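Local structure of Red carotenoid protein (RCP) (Nostoc sp., 5FCY) at residues P9-R12 and K13-S17; L27-F30 and W31-K35. The protein binds carotenoids, among them beta-carotene, as a soluble all-helical protein of cyanobacteria and probably serves in photoprotection. All coordinates share one frame; numbering follows the deposited sequence.

Overall arrangement
Both contacts are made within single helices, contact 1 in helix 9-19 and contact 2 in helix 23-35, the next helix along the chain. Their centres lie about 17 Å apart and their nearest atoms about 6 Å apart, without touching. Contact 1 is at the surface: polar and charged residues line its outer side, while Ile-11, Tyr-14 and Val-15 pack on helix 139-150. Contact 2 is buried, its side chains almost all aromatic or aliphatic, in keeping with their place lining the beta-carotene pocket or packing on neighbouring helices and loops. The two share i to i+4 backbone bonding and both pack on neighbouring helices, but contact 2 also meets a bound polyene, about 13 Å from the Val-15 side chain of contact 1.

Contact 1: residues P9-R12 and K13-S17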
loop_
_atom_site.group_PDB
_atom_site.type_symbol
_atom_site.label_atom_id
_atom_site.label_comp_id
_atom_site.label_asym_id
_atom_site.label_seq_id
_atom_site.Cartn_x
_atom_site.Cartn_y
_atom_site.Cartn_z
ATOM N N PRO A 9 -20.554 -5.068 2.124
ATOM C CA PRO A 9 -20.224 -5.643 0.811
ATOM C C PRO A 9 -19.643 -4.618 -0.144
ATOM O O PRO A 9 -18.970 -4.999 -1.109
ATOM C CB PRO A 9 -21.567 -6.197 0.308
ATOM C CG PRO A 9 -22.599 -5.681 1.247
ATOM C CD PRO A 9 -21.901 -5.497 2.546
ATOM N N THR A 10 -19.876 -3.326 0.104
ATOM C CA THR A 10 -19.257 -2.283 -0.704
ATOM C C THR A 10 -17.751 -2.222 -0.481
ATOM O O THR A 10 -17.012 -1.790 -1.372
ATOM C CB THR A 10 -19.892 -0.932 -0.379
ATOM O OG1 THR A 10 -19.864 -0.722 1.037
ATOM C CG2 THR A 10 -21.333 -0.887 -0.870
ATOM N N ILE A 11 -17.279 -2.643 0.695
ATOM C CA ILE A 11 -15.843 -2.654 0.960
ATOM C C ILE A 11 -15.142 -3.648 0.041
ATOM O O ILE A 11 -14.100 -3.343 -0.549
ATOM C CB ILE A 11 -15.575 -2.961 2.446
ATOM C CG1 ILE A 11 -16.066 -1.798 3.312
ATOM C CG2 ILE A 11 -14.087 -3.207 2.690
ATOM C CD1 ILE A 11 -15.973 -2.037 4.807
ATOM N N ARG A 12 -15.705 -4.851 -0.099
ATOM C CA ARG A 12 -15.116 -5.835 -1.000
ATOM C C ARG A 12 -15.100 -5.337 -2.438
ATOM O O ARG A 12 -14.180 -5.664 -3.197
ATOM C CB ARG A 12 -15.877 -7.158 -0.904
ATOM C CG ARG A 12 -15.757 -7.832 0.453
ATOM C CD ARG A 12 -16.425 -9.198 0.460
ATOM N NE ARG A 12 -17.884 -9.108 0.406
ATOM C CZ ARG A 12 -18.678 -9.005 1.469
ATOM N NH1 ARG A 12 -18.172 -8.973 2.697
ATOM N NH2 ARG A 12 -19.992 -8.933 1.305
ATOM N N LYS A 13 -16.101 -4.549 -2.835
ATOM C CA LYS A 13 -16.121 -4.002 -4.188
ATOM C C LYS A 13 -14.990 -3.003 -4.395
ATOM O O LYS A 13 -14.374 -2.970 -5.468
ATOM C CB LYS A 13 -17.475 -3.353 -4.472
ATOM C CG LYS A 13 -18.534 -4.331 -4.962
ATOM C CD LYS A 13 -18.439 -4.546 -6.468
ATOM C CE LYS A 13 -19.333 -5.691 -6.931
ATOM N NZ LYS A 13 -19.354 -5.840 -8.415
ATOM N N TYR A 14 -14.704 -2.175 -3.389
ATOM C CA TYR A 14 -13.537 -1.301 -3.464
ATOM C C TYR A 14 -12.257 -2.120 -3.568
ATOM O O TYR A 14 -11.389 -1.836 -4.400
ATOM C CB TYR A 14 -13.479 -0.385 -2.242
ATOM C CG TYR A 14 -14.513 0.715 -2.232
ATOM C CD1 TYR A 14 -14.415 1.797 -3.095
ATOM C CD2 TYR A 14 -15.577 0.682 -1.343
ATOM C CE1 TYR A 14 -15.357 2.808 -3.083
ATOM C CE2 TYR A 14 -16.521 1.686 -1.323
ATOM C CZ TYR A 14 -16.407 2.747 -2.193
ATOM O OH TYR A 14 -17.350 3.749 -2.170
ATOM N N VAL A 15 -12.125 -3.145 -2.725
ATOM C CA VAL A 15 -10.930 -3.984 -2.747
ATOM C C VAL A 15 -10.777 -4.649 -4.108
ATOM O O VAL A 15 -9.687 -4.665 -4.694
ATOM C CB VAL A 15 -10.986 -5.025 -1.614
ATOM C CG1 VAL A 15 -9.798 -5.975 -1.686
ATOM C CG2 VAL A 15 -11.016 -4.335 -0.264
ATOM N N GLN A 16 -11.867 -5.216 -4.631
ATOM C CA GLN A 16 -11.802 -5.872 -5.932
ATOM C C GLN A 16 -11.517 -4.870 -7.043
ATOM O O GLN A 16 -10.721 -5.147 -7.947
ATOM C CB GLN A 16 -13.100 -6.631 -6.210
ATOM C CG GLN A 16 -13.058 -8.090 -5.781
ATOM C CD GLN A 16 -14.326 -8.845 -6.135
ATOM O OE1 GLN A 16 -14.382 -9.546 -7.148
ATOM N NE2 GLN A 16 -15.349 -8.711 -5.298
ATOM N N SER A 17 -12.155 -3.699 -6.998
ATOM C CA SER A 17 -11.850 -2.666 -7.982
ATOM C C SER A 17 -10.405 -2.209 -7.857
ATOM O O SER A 17 -9.727 -1.974 -8.864
ATOM C CB SER A 17 -12.802 -1.484 -7.817
ATOM O OG SER A 17 -14.138 -1.859 -8.102
#
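The ring of Tyr-14 lies back along the helix toward Thr-10 and Ile-11, with CA of Ile-11 at its edge, near the ring plane. CG is anti to the carbonyl carbon (chi1 -72°), which turns the ring toward the preceding turn; CE2 comes 4.4 Å from CB of Thr-10. An aromatic residue suits this position, since the same ring also reaches Leu-145 of helix 139-150 and Leu-130 and Ile-134 of helix 125-136. One residue on, Val-15 CG2 makes an apolar contact with CG2 of Ile-11 at 4.4 Å. These branched aliphatic chains face helix 139-150, where both find partners. Backbone bonds hold the turn: Val-15 N to Ile-11 O is 2.9 Å, and Gln-16 N to Arg-12 O is 2.8 Å, whereas Lys-13 N to Pro-9 O is weak at 3.4 Å. Pro-9 has no N-H to donate, which costs little in the first turn of a helix, where the N-H groups have no carbonyl of an earlier turn to meet. Farther on, Lys-13 O takes two bonds from Ser-17, from N and from OG (2.9 Å), which arrive from opposite faces of the carbonyl plane. Arg-12, Lys-13 and Gln-16 are exposed, as expected of an amphipathic surface alpha-helix in an all-helical fold.

Contact 2: residues L27-F30 and W31-K35; sequences LALF and WFIYK. With BCR (beta-carotene), chain B.
Phe-30 lies with one ring face flat against the polyene of beta-carotene: C16 of BCR sits 3.5 Å above the ring plane, over its centre, and CE1 meets the methyl carbon C36 of BCR at 3.5 Å. A chi1 of -148°, well short of fully anti, turns the ring to this position. Aromatic rings of Trp-18, Trp-102 and Tyr-149 gather round it. Leu-27 extends this apolar surface, its CB 3.6 Å from BCR C10. Trp-31 instead turns an edge toward BCR C12, and its CB comes 3.7 Å from that carbon. One face of the indole carries Tyr-34 CD2 and Lys-35 CG, both offset toward the rim, while Trp-31 CD1 stands over the centre of the Phe-32 ring. Away from the carotenoid, Leu-29 CG and Ile-33 CD1 meet at 3.9 Å and pack on helix 125-136, a place for branched aliphatic chains. The carbonyls of Leu-27 to Phe-30 accept the i to i+4 backbone bonds, the straightest being Ile-33 N to Leu-29 O (3.0 Å, 172°). The hydroxyl of Tyr-34 bonds Asp-110, so its polar end is satisfied while CB lies beside the polyene. With carbon atoms making the side-chain contacts to the pigment here, this helix face probably holds beta-carotene mainly by dispersion and ring-to-polyene packing, suited to a hydrocarbon that offers no hydrogen-bonding group.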
loop_
_atom_site.group_PDB
_atom_site.type_symbol
_atom_site.label_atom_id
_atom_site.label_comp_id
_atom_site.label_asym_id
_atom_site.label_seq_id
_atom_site.Cartn_x
_atom_site.Cartn_y
_atom_site.Cartn_z
ATOM N N LEU A 27 -0.479 1.499 -6.589
ATOM C CA LEU A 27 0.387 2.237 -5.679
ATOM C C LEU A 27 0.072 3.725 -5.709
ATOM O O LEU A 27 0.152 4.406 -4.679
ATOM C CB LEU A 27 1.850 1.983 -6.040
ATOM C CG LEU A 27 2.400 0.617 -5.628
ATOM C CD1 LEU A 27 3.635 0.261 -6.442
ATOM C CD2 LEU A 27 2.719 0.607 -4.140
ATOM N N ALA A 28 -0.294 4.250 -6.881
ATOM C CA ALA A 28 -0.644 5.662 -6.982
ATOM C C ALA A 28 -1.898 5.968 -6.175
ATOM O O ALA A 28 -1.942 6.944 -5.419
ATOM C CB ALA A 28 -0.839 6.053 -8.448
ATOM N N LEU A 29 -2.931 5.138 -6.326
ATOM C CA LEU A 29 -4.155 5.330 -5.555
ATOM C C LEU A 29 -3.865 5.299 -4.060
ATOM O O LEU A 29 -4.343 6.151 -3.303
ATOM C CB LEU A 29 -5.175 4.256 -5.930
ATOM C CG LEU A 29 -6.519 4.318 -5.208
ATOM C CD1 LEU A 29 -7.242 5.609 -5.534
ATOM C CD2 LEU A 29 -7.366 3.119 -5.586
ATOM N N PHE A 30 -3.073 4.320 -3.618
ATOM C CA PHE A 30 -2.738 4.209 -2.201
ATOM C C PHE A 30 -2.007 5.455 -1.713
ATOM O O PHE A 30 -2.214 5.901 -0.581
ATOM C CB PHE A 30 -1.880 2.957 -1.977
ATOM C CG PHE A 30 -2.068 2.283 -0.633
ATOM C CD1 PHE A 30 -3.160 2.546 0.177
ATOM C CD2 PHE A 30 -1.131 1.364 -0.190
ATOM C CE1 PHE A 30 -3.310 1.903 1.392
ATOM C CE2 PHE A 30 -1.275 0.727 1.025
ATOM C CZ PHE A 30 -2.364 0.999 1.818
ATOM N N TRP A 31 -1.149 6.032 -2.560
ATOM C CA TRP A 31 -0.374 7.203 -2.162
ATOM C C TRP A 31 -1.256 8.435 -2.008
ATOM O O TRP A 31 -1.110 9.193 -1.042
ATOM C CB TRP A 31 0.732 7.471 -3.182
ATOM C CG TRP A 31 1.338 8.832 -3.058
ATOM C CD1 TRP A 31 1.082 9.916 -3.844
ATOM C CD2 TRP A 31 2.297 9.258 -2.084
ATOM N NE1 TRP A 31 1.825 10.991 -3.423
ATOM C CE2 TRP A 31 2.580 10.614 -2.344
ATOM C CE3 TRP A 31 2.946 8.626 -1.020
ATOM C CZ2 TRP A 31 3.482 11.348 -1.579
ATOM C CZ3 TRP A 31 3.842 9.356 -0.261
ATOM C CH2 TRP A 31 4.102 10.702 -0.545
ATOM N N PHE A 32 -2.170 8.661 -2.954
ATOM C CA PHE A 32 -3.024 9.839 -2.873
ATOM C C PHE A 32 -3.982 9.745 -1.694
ATOM O O PHE A 32 -4.227 10.745 -1.009
ATOM C CB PHE A 32 -3.786 10.028 -4.182
ATOM C CG PHE A 32 -2.939 10.573 -5.293
ATOM C CD1 PHE A 32 -2.521 11.893 -5.275
ATOM C CD2 PHE A 32 -2.556 9.769 -6.350
ATOM C CE1 PHE A 32 -1.738 12.399 -6.292
ATOM C CE2 PHE A 32 -1.774 10.271 -7.371
ATOM C CZ PHE A 32 -1.365 11.586 -7.342
ATOM N N ILE A 33 -4.527 8.553 -1.437
ATOM C CA ILE A 33 -5.323 8.344 -0.229
ATOM C C ILE A 33 -4.532 8.770 1.001
ATOM O O ILE A 33 -5.063 9.420 1.908
ATOM C CB ILE A 33 -5.770 6.873 -0.129
ATOM C CG1 ILE A 33 -6.721 6.523 -1.274
ATOM C CG2 ILE A 33 -6.451 6.608 1.210
ATOM C CD1 ILE A 33 -7.013 5.036 -1.408
ATOM N N TYR A 34 -3.248 8.405 1.051
ATOM C CA TYR A 34 -2.414 8.780 2.189
ATOM C C TYR A 34 -2.316 10.292 2.345
ATOM O O TYR A 34 -2.173 10.790 3.467
ATOM C CB TYR A 34 -1.021 8.167 2.036
ATOM C CG TYR A 34 0.056 8.872 2.829
ATOM C CD1 TYR A 34 0.216 8.636 4.187
ATOM C CD2 TYR A 34 0.923 9.769 2.213
ATOM C CE1 TYR A 34 1.205 9.278 4.913
ATOM C CE2 TYR A 34 1.913 10.414 2.930
ATOM C CZ TYR A 34 2.051 10.164 4.279
ATOM O OH TYR A 34 3.037 10.808 4.989
ATOM N N LYS A 35 -2.389 11.039 1.240
ATOM C CA LYS A 35 -2.334 12.494 1.321
ATOM C C LYS A 35 -3.670 13.109 1.722
ATOM O O LYS A 35 -3.695 14.267 2.151
ATOM C CB LYS A 35 -1.870 13.082 -0.016
ATOM C CG LYS A 35 -0.480 12.623 -0.459
ATOM C CD LYS A 35 0.628 13.067 0.497
ATOM C CE LYS A 35 1.180 14.439 0.141
ATOM N NZ LYS A 35 2.213 14.881 1.121
HETATM C C1 BCR B . 6.711 4.890 -9.518
HETATM C C2 BCR B . 6.573 5.614 -10.855
HETATM C C3 BCR B . 5.362 5.181 -11.675
HETATM C C4 BCR B . 4.185 4.807 -10.784
HETATM C C5 BCR B . 4.372 5.387 -9.404
HETATM C C6 BCR B . 5.439 5.008 -8.701
HETATM C C7 BCR B . 5.456 4.714 -7.230
HETATM C C8 BCR B . 4.408 4.765 -6.382
HETATM C C9 BCR B . 4.553 4.441 -4.930
HETATM C C10 BCR B . 3.471 4.562 -4.118
HETATM C C11 BCR B . 3.460 4.273 -2.672
HETATM C C33 BCR B . 3.394 6.402 -8.916
HETATM C C31 BCR B . 7.917 5.492 -8.798
HETATM C C32 BCR B . 6.952 3.418 -9.808
HETATM C C34 BCR B . 5.903 3.999 -4.431
HETATM C C12 BCR B . 2.325 4.406 -1.965
HETATM C C13 BCR B . 2.245 4.122 -0.508
HETATM C C14 BCR B . 1.056 4.291 0.130
HETATM C C15 BCR B . 0.826 4.043 1.561
HETATM C C16 BCR B . -0.371 4.251 2.131
HETATM C C17 BCR B . -0.543 3.987 3.567
HETATM C C18 BCR B . -1.696 4.170 4.241
HETATM C C19 BCR B . -1.700 3.840 5.692
HETATM C C20 BCR B . -2.785 3.895 6.474
HETATM C C21 BCR B . -2.683 3.539 7.897
HETATM C C22 BCR B . -3.726 3.604 8.747
HETATM C C23 BCR B . -3.487 3.243 10.174
HETATM C C24 BCR B . -4.416 3.376 11.130
HETATM C C25 BCR B . -4.186 3.037 12.564
HETATM C C26 BCR B . -3.013 2.630 13.053
HETATM C C27 BCR B . -2.943 1.286 13.739
HETATM C C28 BCR B . -4.311 0.949 14.317
HETATM C C29 BCR B . -5.051 2.208 14.754
HETATM C C30 BCR B . -5.307 3.149 13.576
HETATM C C35 BCR B . 3.493 3.643 0.181
HETATM C C36 BCR B . -2.906 4.690 3.515
HETATM C C37 BCR B . -5.054 4.061 8.212
HETATM C C38 BCR B . -1.793 3.517 13.025
HETATM C C39 BCR B . -5.353 4.592 14.059
HETATM C C40 BCR B . -6.654 2.788 12.962
#